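Local coordinates for protein kallikrein-10 (Homo sapiens, PDB 5LPE) that is a secreted, zymogen-like serine protease of the kallikrein subfamily that is inhibited by zinc and has a tumor-suppressor role in breast and prostate cancer, at residues Q36-T41 with L98-R103; W51-D56 with E65-T70. All blocks are in the same frame, centred on the assembly; numbering follows the deposited sequence.

Interaction 1 (Q36-T41 with L98-R103)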
loop_
_atom_site.group_PDB
_atom_site.type_symbol
_atom_site.label_atom_id
_atom_site.label_comp_id
_atom_site.label_asym_id
_atom_site.label_seq_id
_atom_site.Cartn_x
_atom_site.Cartn_y
_atom_site.Cartn_z
ATOM N N GLN A 36 -2.736 10.293 11.962
ATOM C CA GLN A 36 -2.614 11.666 11.484
ATOM C C GLN A 36 -1.155 12.065 11.264
ATOM O O GLN A 36 -0.876 12.982 10.487
ATOM C CB GLN A 36 -3.292 12.627 12.455
ATOM C CG GLN A 36 -2.794 12.489 13.889
ATOM C CD GLN A 36 -3.411 13.505 14.816
ATOM O OE1 GLN A 36 -4.498 14.018 14.558
ATOM N NE2 GLN A 36 -2.728 13.798 15.905
ATOM N N SER A 37 -0.222 11.458 11.993
ATOM C CA SER A 37 1.201 11.713 11.806
ATOM C C SER A 37 1.976 10.599 11.108
ATOM O O SER A 37 3.195 10.730 10.969
ATOM C CB SER A 37 1.858 12.039 13.151
ATOM O OG SER A 37 1.653 13.405 13.450
ATOM N N TRP A 38 1.336 9.506 10.683
ATOM C CA TRP A 38 2.073 8.332 10.235
ATOM C C TRP A 38 1.556 7.783 8.919
ATOM O O TRP A 38 0.348 7.628 8.723
ATOM C CB TRP A 38 2.019 7.223 11.266
ATOM C CG TRP A 38 2.828 7.500 12.459
ATOM C CD1 TRP A 38 2.405 8.063 13.616
ATOM C CD2 TRP A 38 4.223 7.212 12.629
ATOM N NE1 TRP A 38 3.445 8.135 14.505
ATOM C CE2 TRP A 38 4.575 7.627 13.919
ATOM C CE3 TRP A 38 5.205 6.626 11.813
ATOM C CZ2 TRP A 38 5.862 7.486 14.417
ATOM C CZ3 TRP A 38 6.478 6.496 12.303
ATOM C CH2 TRP A 38 6.800 6.917 13.593
ATOM N N VAL A 39 2.495 7.447 8.036
ATOM C CA VAL A 39 2.203 6.845 6.746
ATOM C C VAL A 39 2.958 5.530 6.669
ATOM O O VAL A 39 4.085 5.426 7.162
ATOM C CB VAL A 39 2.582 7.772 5.579
ATOM C CG1 VAL A 39 2.329 7.082 4.240
ATOM C CG2 VAL A 39 1.800 9.055 5.653
ATOM N N LEU A 40 2.327 4.513 6.094
ATOM C CA LEU A 40 2.958 3.218 5.951
ATOM C C LEU A 40 3.110 2.891 4.480
ATOM O O LEU A 40 2.198 3.118 3.678
ATOM C CB LEU A 40 2.177 2.109 6.641
ATOM C CG LEU A 40 2.819 0.713 6.549
ATOM C CD1 LEU A 40 3.413 0.243 7.844
ATOM C CD2 LEU A 40 1.758 -0.248 6.159
ATOM N N THR A 41 4.269 2.335 4.144
ATOM C CA THR A 41 4.616 2.011 2.778
ATOM C C THR A 41 5.637 0.879 2.794
ATOM O O THR A 41 6.071 0.418 3.852
ATOM C CB THR A 41 5.149 3.254 2.056
ATOM O OG1 THR A 41 5.465 2.929 0.696
ATOM C CG2 THR A 41 6.383 3.797 2.755
ATOM N N LEU A 98 7.505 2.744 8.116
ATOM C CA LEU A 98 6.611 3.739 8.678
ATOM C C LEU A 98 7.265 5.102 8.514
ATOM O O LEU A 98 8.412 5.306 8.934
ATOM C CB LEU A 98 6.265 3.419 10.136
ATOM C CG LEU A 98 5.151 2.363 10.167
ATOM C CD1 LEU A 98 5.055 1.626 11.478
ATOM C CD2 LEU A 98 3.807 3.005 9.809
ATOM N N LEU A 99 6.556 6.006 7.847
ATOM C CA LEU A 99 7.001 7.374 7.628
ATOM C C LEU A 99 6.284 8.289 8.610
ATOM O O LEU A 99 5.047 8.302 8.663
ATOM C CB LEU A 99 6.721 7.808 6.191
ATOM C CG LEU A 99 7.617 7.125 5.158
ATOM C CD1 LEU A 99 7.777 7.985 3.934
ATOM C CD2 LEU A 99 8.984 6.793 5.732
ATOM N N LYS A 100 7.045 9.053 9.381
ATOM C CA LYS A 100 6.433 10.027 10.268
ATOM C C LYS A 100 6.323 11.377 9.567
ATOM O O LYS A 100 7.298 11.864 8.993
ATOM C CB LYS A 100 7.219 10.164 11.565
ATOM C CG LYS A 100 6.413 10.895 12.631
ATOM C CD LYS A 100 7.299 11.750 13.491
ATOM C CE LYS A 100 6.735 11.858 14.888
ATOM N NZ LYS A 100 5.293 12.133 14.838
ATOM N N LEU A 101 5.138 11.978 9.611
ATOM C CA LEU A 101 4.951 13.302 9.026
ATOM C C LEU A 101 5.469 14.398 9.961
ATOM O O LEU A 101 5.286 14.346 11.183
ATOM C CB LEU A 101 3.476 13.545 8.692
ATOM C CG LEU A 101 2.795 12.548 7.748
ATOM C CD1 LEU A 101 1.421 13.049 7.286
ATOM C CD2 LEU A 101 3.690 12.225 6.562
ATOM N N ALA A 102 6.140 15.387 9.370
ATOM C CA ALA A 102 6.683 16.494 10.146
ATOM C C ALA A 102 5.601 17.107 11.014
ATOM O O ALA A 102 5.737 17.186 12.237
ATOM C CB ALA A 102 7.290 17.539 9.209
ATOM N N ARG A 103 4.489 17.483 10.396
ATOM C CA ARG A 103 3.340 18.039 11.079
ATOM C C ARG A 103 2.124 17.139 10.869
ATOM O O ARG A 103 1.962 16.548 9.791
ATOM C CB ARG A 103 3.036 19.456 10.568
ATOM C CG ARG A 103 4.226 20.406 10.644
ATOM C CD ARG A 103 3.881 21.810 10.144
ATOM N NE ARG A 103 3.950 21.961 8.688
ATOM C CZ ARG A 103 2.899 22.203 7.907
ATOM N NH1 ARG A 103 1.681 22.321 8.431
ATOM N NH2 ARG A 103 3.062 22.338 6.600
#
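W38 and K100 face each other as a non-hydrogen-bonded antiparallel pair. The aliphatic stem of K100 lies over one face of the indole. Its CB sits 3.9 Å from the centroid of the six-membered ring of W38, 13° off the ring normal, a CH-pi contact. CG of K100 continues over the same face toward the rim. The first torsion of W38 (chi1 -72°) sets CG beside its own backbone N, and its six-membered ring leans over strand 97-101. There CZ3 of W38 also meets CB of L98, at 3.8 Å. The W38 side chain packs on V230 and I231 as well. With an alanine at W38, the K100 stem is likely to lose its aromatic partner and a gap to open toward V230 and I231.

On the same face L40 and L98 meet through their methyl ends. On the opposite face V39 packs on L99, and CG2 of V39 reaches CD2 of L101 at 3.8 Å. The backbones hold these groups in place. V39 and L99 form a hydrogen-bonded pair, with V39 N to L99 O at 2.8 Å and L99 N to V39 O at 2.6 Å. L101 N adds a third bond to S37 O at 2.7 Å.

Further out, helix 224-230 covers the W38, L40 and L98 face through W226, I227 and V230. V19 and L21 of strand 18-23 meet V39 and L99 on the other face, inside the barrel. T41 OG1 bonds to A30 O. Backbone bonds thus fix the two strands edge to edge, while apolar side chains seal one face against helix 224-230 and the other against the barrel interior.

Interaction 2 (W51-D56 with E65-T70)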
loop_
_atom_site.group_PDB
_atom_site.type_symbol
_atom_site.label_atom_id
_atom_site.label_comp_id
_atom_site.label_asym_id
_atom_site.label_seq_id
_atom_site.Cartn_x
_atom_site.Cartn_y
_atom_site.Cartn_z
ATOM N N TRP A 51 8.790 12.981 0.917
ATOM C CA TRP A 51 7.746 13.874 1.388
ATOM C C TRP A 51 6.408 13.426 0.813
ATOM O O TRP A 51 6.340 12.880 -0.291
ATOM C CB TRP A 51 8.050 15.340 1.042
ATOM C CG TRP A 51 8.271 15.653 -0.410
ATOM C CD1 TRP A 51 9.435 15.509 -1.114
ATOM C CD2 TRP A 51 7.310 16.209 -1.332
ATOM N NE1 TRP A 51 9.252 15.918 -2.419
ATOM C CE2 TRP A 51 7.961 16.360 -2.576
ATOM C CE3 TRP A 51 5.966 16.584 -1.227
ATOM C CZ2 TRP A 51 7.310 16.862 -3.709
ATOM C CZ3 TRP A 51 5.322 17.090 -2.363
ATOM C CH2 TRP A 51 5.998 17.219 -3.582
ATOM N N ALA A 52 5.342 13.678 1.570
ATOM C CA ALA A 52 4.056 13.016 1.399
ATOM C C ALA A 52 2.973 14.022 1.042
ATOM O O ALA A 52 2.706 14.952 1.814
ATOM C CB ALA A 52 3.667 12.265 2.674
ATOM N N ARG A 53 2.333 13.817 -0.111
ATOM C CA ARG A 53 1.118 14.533 -0.481
ATOM C C ARG A 53 -0.080 13.673 -0.100
ATOM O O ARG A 53 -0.230 12.559 -0.607
ATOM C CB ARG A 53 1.086 14.852 -1.974
ATOM C CG ARG A 53 0.076 15.948 -2.304
ATOM C CD ARG A 53 -0.018 16.285 -3.786
ATOM N NE ARG A 53 -1.358 16.007 -4.292
ATOM C CZ ARG A 53 -1.688 14.910 -4.970
ATOM N NH1 ARG A 53 -2.940 14.733 -5.384
ATOM N NH2 ARG A 53 -0.763 13.992 -5.239
ATOM N N VAL A 54 -0.930 14.180 0.782
ATOM C CA VAL A 54 -2.032 13.382 1.313
ATOM C C VAL A 54 -3.360 13.916 0.794
ATOM O O VAL A 54 -3.500 15.096 0.477
ATOM C CB VAL A 54 -2.022 13.345 2.856
ATOM C CG1 VAL A 54 -0.738 12.715 3.354
ATOM C CG2 VAL A 54 -2.189 14.732 3.425
ATOM N N GLY A 55 -4.329 13.018 0.666
ATOM C CA GLY A 55 -5.696 13.413 0.371
ATOM C C GLY A 55 -6.184 13.431 -1.069
ATOM O O GLY A 55 -5.489 13.862 -2.002
ATOM N N ASP A 56 -7.450 13.049 -1.219
ATOM C CA ASP A 56 -8.097 12.882 -2.516
ATOM C C ASP A 56 -9.534 13.391 -2.472
ATOM O O ASP A 56 -9.772 14.595 -2.389
ATOM C CB ASP A 56 -8.072 11.410 -2.937
ATOM C CG ASP A 56 -9.048 11.105 -4.059
ATOM O OD1 ASP A 56 -8.705 11.361 -5.237
ATOM O OD2 ASP A 56 -10.156 10.610 -3.761
ATOM N N GLU A 65 -3.934 18.923 -1.563
ATOM C CA GLU A 65 -4.717 19.332 -0.442
ATOM C C GLU A 65 -3.803 19.593 0.720
ATOM O O GLU A 65 -3.688 20.737 1.144
ATOM C CB GLU A 65 -5.704 18.251 -0.099
ATOM C CG GLU A 65 -6.946 18.302 -0.949
ATOM C CD GLU A 65 -8.195 18.638 -0.179
ATOM O OE1 GLU A 65 -8.210 18.473 1.035
ATOM O OE2 GLU A 65 -9.180 19.042 -0.798
ATOM N N GLN A 66 -3.062 18.593 1.163
ATOM C CA GLN A 66 -2.164 18.814 2.267
ATOM C C GLN A 66 -0.834 18.199 2.015
ATOM O O GLN A 66 -0.730 17.027 1.772
ATOM C CB GLN A 66 -2.774 18.339 3.566
ATOM C CG GLN A 66 -4.085 19.022 3.836
ATOM C CD GLN A 66 -4.934 18.413 4.934
ATOM O OE1 GLN A 66 -4.439 17.927 5.930
ATOM N NE2 GLN A 66 -6.237 18.499 4.760
ATOM N N LEU A 67 0.191 19.022 2.096
ATOM C CA LEU A 67 1.527 18.585 1.869
ATOM C C LEU A 67 2.234 18.440 3.159
ATOM O O LEU A 67 2.120 19.249 4.032
ATOM C CB LEU A 67 2.288 19.602 1.040
ATOM C CG LEU A 67 1.960 19.641 -0.431
ATOM C CD1 LEU A 67 2.928 20.498 -1.206
ATOM C CD2 LEU A 67 1.989 18.235 -0.952
ATOM N N ARG A 68 2.993 17.387 3.269
ATOM C CA ARG A 68 3.793 17.225 4.475
ATOM C C ARG A 68 5.109 16.595 4.065
ATOM O O ARG A 68 5.286 16.148 2.935
ATOM C CB ARG A 68 3.121 16.351 5.544
ATOM C CG ARG A 68 1.834 16.884 6.102
ATOM C CD ARG A 68 2.029 18.138 6.922
ATOM N NE ARG A 68 0.818 18.410 7.686
ATOM C CZ ARG A 68 -0.231 19.065 7.204
ATOM N NH1 ARG A 68 -0.211 19.522 5.965
ATOM N NH2 ARG A 68 -1.296 19.262 7.959
ATOM N N ARG A 69 6.048 16.573 4.987
ATOM C CA ARG A 69 7.286 15.856 4.773
ATOM C C ARG A 69 7.532 14.926 5.922
ATOM O O ARG A 69 6.946 15.054 6.996
ATOM C CB ARG A 69 8.464 16.780 4.659
ATOM C CG ARG A 69 8.297 17.586 3.506
ATOM C CD ARG A 69 9.319 18.568 3.527
ATOM N NE ARG A 69 8.716 19.841 3.809
ATOM C CZ ARG A 69 9.265 20.956 3.390
ATOM N NH1 ARG A 69 8.672 22.125 3.610
ATOM N NH2 ARG A 69 10.332 20.850 2.597
ATOM N N THR A 70 8.439 14.005 5.689
ATOM C CA THR A 70 8.689 12.966 6.661
ATOM C C THR A 70 9.958 13.294 7.440
ATOM O O THR A 70 10.854 13.993 6.956
ATOM C CB THR A 70 8.752 11.595 5.973
ATOM O OG1 THR A 70 9.809 11.582 5.024
ATOM C CG2 THR A 70 7.462 11.357 5.216
#
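A beta hairpin of the N-terminal barrel brings W51-V54 against Q66-T70, the two strands running antiparallel. A52 pairs with R68 through both backbone bonds, A52 N to R68 O at 2.8 Å and R68 N to A52 O at 2.9 Å. V54 N bonds to Q66 O at 3.0 Å.

L67 lies on the same face as W51 and R53. Its CD2 touches the indole of W51 at the edge, in the ring plane, 3.8 Å from CZ3. The same methyl of L67 also meets the R53 stem at CB and CG. The W51 side chain takes chi1 57°, with CG between N and the carbonyl carbon, and this turns the indole alongside L67. CB of W51 packs on CG of R69.

On the other face CG2 of V54 meets CB of Q66 at 3.7 Å. R68 bends at chi2 (-68°) and folds back along its own strand. Its NH1 bonds to L67 O at 3.0 Å, with that oxygen in the guanidinium plane, while NH2 bonds to P104 O. Three carbonyls share this buried guanidinium if the weak bond from NE to R103 O is counted.

The hairpin sits between two other strands of the sheet. On one flank W51 stacks on F22 and its NE1 bonds to G24 O, while A52 and V54 pack on V19 of strand 18-23. On the other, R68 and T70 pack on L101 of strand 97-101.

In the fold
Of the four segments, strand 38-41 comes first from the N terminus and opens interaction 1. Strand 51-54 follows it and opens interaction 2. The return strand 66-75 closes that short loop as a hairpin. Strand 97-101 then closes the long loop of interaction 1, so interaction 2 is nested inside it. The contacts meet where 66-75 and 97-101 lie side by side. The backbones of R69 and A102 are probably hydrogen-bonded there, and L99 packs on T70. Interaction 1 pairs 38-41 with 97-101 and interaction 2 pairs 51-54 with 66-75; the 97-101/66-75 junction joins them in the N-terminal barrel of this trypsin-like fold. Past T41 the chain leads on to H44, a zinc ligand.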